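Kirola (Actinidia deliciosa, PDB 4IGV) is a kiwifruit allergen of the ripening-related (MLP) branch of the Bet v 1-like family, and probably binds small hydrophobic ligands, as relatives do. Local coordinates at residues 17-29 against 75-87. Numbering follows the deposited sequence.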
loop_
_atom_site.group_PDB
_atom_site.type_symbol
_atom_site.label_atom_id
_atom_site.label_comp_id
_atom_site.label_asym_id
_atom_site.label_seq_id
_atom_site.Cartn_x
_atom_site.Cartn_y
_atom_site.Cartn_z
ATOM N N GLY A 17 -10.153 -12.349 -1.262
ATOM C CA GLY A 17 -9.841 -11.108 -1.937
ATOM C C GLY A 17 -10.834 -10.015 -1.680
ATOM O O GLY A 17 -10.483 -8.845 -1.711
ATOM N N ILE A 18 -12.105 -10.372 -1.527
ATOM C CA ILE A 18 -13.114 -9.338 -1.254
ATOM C C ILE A 18 -12.786 -8.621 0.032
ATOM O O ILE A 18 -12.892 -7.388 0.146
ATOM C CB ILE A 18 -14.527 -9.890 -1.275
ATOM C CG1 ILE A 18 -14.897 -10.461 -2.649
ATOM C CG2 ILE A 18 -15.559 -8.768 -0.891
ATOM C CD1 ILE A 18 -16.177 -11.423 -2.625
ATOM N N VAL A 19 -12.368 -9.373 1.035
ATOM C CA VAL A 19 -11.995 -8.794 2.311
ATOM C C VAL A 19 -10.699 -7.968 2.195
ATOM O O VAL A 19 -10.604 -6.881 2.735
ATOM C CB VAL A 19 -11.892 -9.873 3.373
ATOM C CG1 VAL A 19 -11.623 -9.235 4.694
ATOM C CG2 VAL A 19 -13.192 -10.679 3.426
ATOM N N PHE A 20 -9.754 -8.406 1.385
ATOM C CA PHE A 20 -8.527 -7.667 1.221
ATOM C C PHE A 20 -8.806 -6.316 0.612
ATOM O O PHE A 20 -8.302 -5.287 1.036
ATOM C CB PHE A 20 -7.582 -8.489 0.340
ATOM C CG PHE A 20 -6.163 -8.121 0.507
ATOM C CD1 PHE A 20 -5.355 -8.816 1.371
ATOM C CD2 PHE A 20 -5.625 -7.013 -0.174
ATOM C CE1 PHE A 20 -4.008 -8.495 1.529
ATOM C CE2 PHE A 20 -4.292 -6.651 -0.038
ATOM C CZ PHE A 20 -3.468 -7.382 0.854
ATOM N N TYR A 21 -9.650 -6.302 -0.426
ATOM C CA TYR A 21 -10.017 -5.022 -1.011
ATOM C C TYR A 21 -10.822 -4.138 -0.072
ATOM O O TYR A 21 -10.618 -2.930 -0.048
ATOM C CB TYR A 21 -10.741 -5.205 -2.347
ATOM C CG TYR A 21 -10.861 -3.895 -3.127
ATOM C CD1 TYR A 21 -9.756 -3.212 -3.584
ATOM C CD2 TYR A 21 -12.072 -3.323 -3.342
ATOM C CE1 TYR A 21 -9.886 -1.999 -4.280
ATOM C CE2 TYR A 21 -12.265 -2.164 -4.020
ATOM C CZ TYR A 21 -11.181 -1.467 -4.485
ATOM O OH TYR A 21 -11.343 -0.281 -5.188
ATOM N N GLU A 22 -11.709 -4.713 0.689
ATOM C CA GLU A 22 -12.462 -3.975 1.720
ATOM C C GLU A 22 -11.488 -3.226 2.615
ATOM O O GLU A 22 -11.705 -2.040 2.975
ATOM C CB GLU A 22 -13.271 -4.971 2.576
ATOM C CG GLU A 22 -13.953 -4.373 3.856
ATOM C CD GLU A 22 -15.135 -3.615 3.427
ATOM O OE1 GLU A 22 -15.429 -3.604 2.173
ATOM O OE2 GLU A 22 -15.840 -3.148 4.382
ATOM N N ILE A 23 -10.446 -3.919 3.049
ATOM C CA ILE A 23 -9.446 -3.311 3.926
ATOM C C ILE A 23 -8.766 -2.149 3.236
ATOM O O ILE A 23 -8.649 -1.053 3.772
ATOM C CB ILE A 23 -8.424 -4.341 4.457
ATOM C CG1 ILE A 23 -9.165 -5.348 5.322
ATOM C CG2 ILE A 23 -7.226 -3.620 5.158
ATOM C CD1 ILE A 23 -8.324 -6.636 5.587
ATOM N N PHE A 24 -8.241 -2.360 2.041
ATOM C CA PHE A 24 -7.477 -1.319 1.367
ATOM C C PHE A 24 -8.281 -0.143 0.877
ATOM O O PHE A 24 -7.762 0.968 0.790
ATOM C CB PHE A 24 -6.598 -1.924 0.272
ATOM C CG PHE A 24 -5.305 -2.469 0.860
ATOM C CD1 PHE A 24 -5.225 -3.696 1.391
ATOM C CD2 PHE A 24 -4.236 -1.612 1.052
ATOM C CE1 PHE A 24 -4.055 -4.118 1.990
ATOM C CE2 PHE A 24 -3.056 -2.065 1.649
ATOM C CZ PHE A 24 -3.002 -3.325 2.107
ATOM N N ARG A 25 -9.549 -0.372 0.565
ATOM C CA ARG A 25 -10.422 0.698 0.159
ATOM C C ARG A 25 -11.093 1.364 1.359
ATOM O O ARG A 25 -10.908 2.565 1.536
ATOM C CB ARG A 25 -11.489 0.236 -0.844
ATOM C CG ARG A 25 -12.365 1.381 -1.292
ATOM C CD ARG A 25 -13.400 1.037 -2.331
ATOM N NE ARG A 25 -14.213 2.217 -2.613
ATOM C CZ ARG A 25 -15.316 2.217 -3.329
ATOM N NH1 ARG A 25 -15.695 1.127 -3.942
ATOM N NH2 ARG A 25 -15.968 3.344 -3.548
ATOM N N TYR A 26 -11.880 0.629 2.138
ATOM C CA TYR A 26 -12.729 1.235 3.123
ATOM C C TYR A 26 -12.262 1.162 4.571
ATOM O O TYR A 26 -12.742 1.960 5.403
ATOM C CB TYR A 26 -14.081 0.566 3.050
ATOM C CG TYR A 26 -14.965 1.004 1.924
ATOM C CD1 TYR A 26 -15.364 0.108 0.976
ATOM C CD2 TYR A 26 -15.474 2.278 1.902
ATOM C CE1 TYR A 26 -16.245 0.486 -0.057
ATOM C CE2 TYR A 26 -16.339 2.674 0.879
ATOM C CZ TYR A 26 -16.702 1.733 -0.059
ATOM O OH TYR A 26 -17.633 2.158 -1.027
ATOM N N ARG A 27 -11.398 0.232 4.921
ATOM C CA ARG A 27 -11.059 0.041 6.342
ATOM C C ARG A 27 -9.552 -0.094 6.524
ATOM O O ARG A 27 -9.059 -0.977 7.232
ATOM C CB ARG A 27 -11.809 -1.153 6.928
ATOM C CG ARG A 27 -13.330 -1.085 6.795
ATOM C CD ARG A 27 -14.108 -2.066 7.602
ATOM N NE ARG A 27 -13.937 -1.806 9.038
ATOM C CZ ARG A 27 -14.096 -2.684 10.020
ATOM N NH1 ARG A 27 -14.460 -3.900 9.721
ATOM N NH2 ARG A 27 -13.890 -2.339 11.300
ATOM N N LEU A 28 -8.825 0.878 5.989
ATOM C CA LEU A 28 -7.386 0.783 5.923
ATOM C C LEU A 28 -6.755 0.797 7.310
ATOM O O LEU A 28 -5.692 0.205 7.541
ATOM C CB LEU A 28 -6.814 1.880 4.995
ATOM C CG LEU A 28 -5.352 1.730 4.546
ATOM C CD1 LEU A 28 -5.056 0.423 3.793
ATOM C CD2 LEU A 28 -4.976 2.943 3.711
ATOM N N TYR A 29 -7.419 1.441 8.255
ATOM C CA TYR A 29 -7.004 1.461 9.636
ATOM C C TYR A 29 -6.835 0.067 10.253
ATOM O O TYR A 29 -6.091 -0.100 11.221
ATOM C CB TYR A 29 -7.924 2.295 10.509
ATOM C CG TYR A 29 -9.387 1.912 10.410
ATOM C CD1 TYR A 29 -9.883 0.866 11.165
ATOM C CD2 TYR A 29 -10.268 2.557 9.565
ATOM C CE1 TYR A 29 -11.209 0.505 11.082
ATOM C CE2 TYR A 29 -11.585 2.205 9.479
ATOM C CZ TYR A 29 -12.059 1.161 10.236
ATOM O OH TYR A 29 -13.409 0.833 10.139
ATOM N N ALA A 75 -7.082 7.268 -7.243
ATOM C CA ALA A 75 -7.973 6.498 -8.099
ATOM C C ALA A 75 -8.525 5.314 -7.387
ATOM O O ALA A 75 -7.848 4.712 -6.544
ATOM C CB ALA A 75 -7.204 6.051 -9.374
ATOM N N ILE A 76 -9.727 4.958 -7.768
ATOM C CA ILE A 76 -10.418 3.746 -7.343
ATOM C C ILE A 76 -11.096 3.122 -8.519
ATOM O O ILE A 76 -11.731 3.864 -9.288
ATOM C CB ILE A 76 -11.452 4.012 -6.252
ATOM C CG1 ILE A 76 -10.742 4.433 -4.989
ATOM C CG2 ILE A 76 -12.394 2.800 -6.001
ATOM C CD1 ILE A 76 -11.632 4.770 -3.835
ATOM N N ASP A 77 -10.939 1.824 -8.726
ATOM C CA ASP A 77 -11.714 1.085 -9.711
ATOM C C ASP A 77 -12.379 -0.061 -8.995
ATOM O O ASP A 77 -11.717 -1.008 -8.569
ATOM C CB ASP A 77 -10.840 0.634 -10.858
ATOM C CG ASP A 77 -11.641 -0.032 -11.938
ATOM O OD1 ASP A 77 -12.669 -0.670 -11.671
ATOM O OD2 ASP A 77 -11.238 0.085 -13.122
ATOM N N GLU A 78 -13.675 0.052 -8.735
ATOM C CA GLU A 78 -14.371 -0.953 -7.922
ATOM C C GLU A 78 -14.537 -2.225 -8.697
ATOM O O GLU A 78 -14.627 -3.301 -8.077
ATOM C CB GLU A 78 -15.715 -0.428 -7.376
ATOM C CG GLU A 78 -16.716 -0.044 -8.373
ATOM C CD GLU A 78 -17.553 -1.126 -9.094
ATOM O OE1 GLU A 78 -17.567 -2.336 -8.679
ATOM O OE2 GLU A 78 -18.248 -0.716 -10.115
ATOM N N GLU A 79 -14.523 -2.173 -10.023
ATOM C CA GLU A 79 -14.722 -3.393 -10.818
ATOM C C GLU A 79 -13.507 -4.280 -10.818
ATOM O O GLU A 79 -13.632 -5.521 -10.744
ATOM C CB GLU A 79 -15.167 -3.044 -12.243
ATOM C CG GLU A 79 -15.352 -4.200 -13.132
ATOM C CD GLU A 79 -16.550 -5.015 -12.741
ATOM O OE1 GLU A 79 -17.653 -4.406 -12.538
ATOM O OE2 GLU A 79 -16.389 -6.251 -12.685
ATOM N N THR A 80 -12.322 -3.692 -10.901
ATOM C CA THR A 80 -11.104 -4.426 -10.871
ATOM C C THR A 80 -10.477 -4.504 -9.474
ATOM O O THR A 80 -9.372 -5.026 -9.279
ATOM C CB THR A 80 -10.074 -3.748 -11.784
ATOM O OG1 THR A 80 -9.759 -2.435 -11.330
ATOM C CG2 THR A 80 -10.562 -3.713 -13.256
ATOM N N LYS A 81 -11.186 -3.997 -8.456
ATOM C CA LYS A 81 -10.725 -3.984 -7.092
ATOM C C LYS A 81 -9.331 -3.336 -6.971
ATOM O O LYS A 81 -8.387 -3.946 -6.461
ATOM C CB LYS A 81 -10.798 -5.368 -6.460
ATOM C CG LYS A 81 -12.143 -5.993 -6.463
ATOM C CD LYS A 81 -12.086 -7.347 -5.754
ATOM C CE LYS A 81 -13.431 -8.095 -5.812
ATOM N NZ LYS A 81 -13.912 -8.341 -7.202
ATOM N N SER A 82 -9.218 -2.127 -7.500
ATOM C CA SER A 82 -7.975 -1.388 -7.478
ATOM C C SER A 82 -8.096 -0.082 -6.724
ATOM O O SER A 82 -9.144 0.583 -6.774
ATOM C CB SER A 82 -7.529 -1.128 -8.925
ATOM O OG SER A 82 -6.262 -0.517 -8.972
ATOM N N VAL A 83 -7.020 0.282 -6.051
ATOM C CA VAL A 83 -6.923 1.581 -5.372
ATOM C C VAL A 83 -5.509 2.085 -5.569
ATOM O O VAL A 83 -4.540 1.313 -5.508
ATOM C CB VAL A 83 -7.400 1.520 -3.925
ATOM C CG1 VAL A 83 -6.651 0.453 -3.145
ATOM C CG2 VAL A 83 -7.291 2.946 -3.246
ATOM N N THR A 84 -5.397 3.364 -5.924
ATOM C CA THR A 84 -4.134 4.018 -6.192
ATOM C C THR A 84 -3.872 5.121 -5.163
ATOM O O THR A 84 -4.682 6.034 -4.990
ATOM C CB THR A 84 -4.091 4.645 -7.584
ATOM O OG1 THR A 84 -4.340 3.625 -8.565
ATOM C CG2 THR A 84 -2.761 5.323 -7.873
ATOM N N PHE A 85 -2.728 4.997 -4.494
ATOM C CA PHE A 85 -2.261 5.939 -3.474
ATOM C C PHE A 85 -1.090 6.746 -4.018
ATOM O O PHE A 85 -0.142 6.196 -4.592
ATOM C CB PHE A 85 -1.764 5.175 -2.281
ATOM C CG PHE A 85 -2.803 4.324 -1.601
ATOM C CD1 PHE A 85 -3.638 4.848 -0.631
ATOM C CD2 PHE A 85 -2.936 3.007 -1.937
ATOM C CE1 PHE A 85 -4.628 4.023 -0.009
ATOM C CE2 PHE A 85 -3.905 2.173 -1.325
ATOM C CZ PHE A 85 -4.747 2.694 -0.370
ATOM N N LYS A 86 -1.190 8.071 -3.955
ATOM C CA LYS A 86 -0.092 8.968 -4.317
ATOM C C LYS A 86 0.562 9.475 -3.030
ATOM O O LYS A 86 -0.116 10.087 -2.232
ATOM C CB LYS A 86 -0.575 10.153 -5.167
ATOM C CG LYS A 86 0.497 11.197 -5.405
ATOM C CD LYS A 86 -0.075 12.348 -6.238
ATOM C CE LYS A 86 0.875 13.474 -6.317
ATOM N NZ LYS A 86 0.144 14.551 -7.045
ATOM N N ILE A 87 1.854 9.277 -2.864
ATOM C CA ILE A 87 2.570 9.787 -1.704
ATOM C C ILE A 87 2.890 11.238 -1.928
ATOM O O ILE A 87 3.482 11.591 -2.953
ATOM C CB ILE A 87 3.862 8.973 -1.387
ATOM C CG1 ILE A 87 3.543 7.477 -1.275
ATOM C CG2 ILE A 87 4.551 9.579 -0.107
ATOM C CD1 ILE A 87 4.762 6.551 -1.131
#
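Tyr21 lays its ring flat against Lys81 at the turn between strands 75-77 and 82-87, and can be followed outward atom by atom. Its CB lies 4.1 Å from Lys81 CB. With CG anti to the backbone N (chi1 -167°), the ring leaves helix 17-25 toward the hairpin, and Lys81 CB sits 3.8 Å from the ring centroid, 17° off the normal, in a CH-pi contact. Farther out, Lys81 CA stands over the same face, while Arg25 CB covers the opposite face near the rim. At the tip, Tyr21 OH donates to Ser82 O over 2.8 Å, approaching from above the carbonyl plane, while Asp77 N binds that oxygen from the other face. Tyrosine suits this place because its ring gives a broad apolar surface and its hydroxyl gives a second hydrogen bond to a strand carbonyl already paired with Asp77 N; the two donors together grip Ser82 O. Ile76 CG2 packs 3.4 Å from Tyr21 OH and also lies over one guanidinium face of Arg25, whose other face meets Tyr26 OH. Arg25, extended from CG to NE, passes Ile76 at about a right angle, and its NE is hydrogen-bonded to Gly50 O. Lysine suits position 81 because its first carbons cover the ring while NZ, led away, is hydrogen-bonded to Thr107 OG1. Deeper in, Phe85 CZ lies 3.7 Å from Phe24 O, at the Phe85 ring edge, and Phe85 CE1 meets Leu28 CD2 at 3.9 Å; the Phe24 ring itself meets Trp116, the planes at about 85°, and touches Ile144 of helix 131-145. The hairpin, with a G1 beta bulge where Lys81 and Ser82 face Asp77, thus closes against the short helix that follows the first strand, as in the Bet v 1 fold, whose curved antiparallel sheet wraps around the long C-terminal helix.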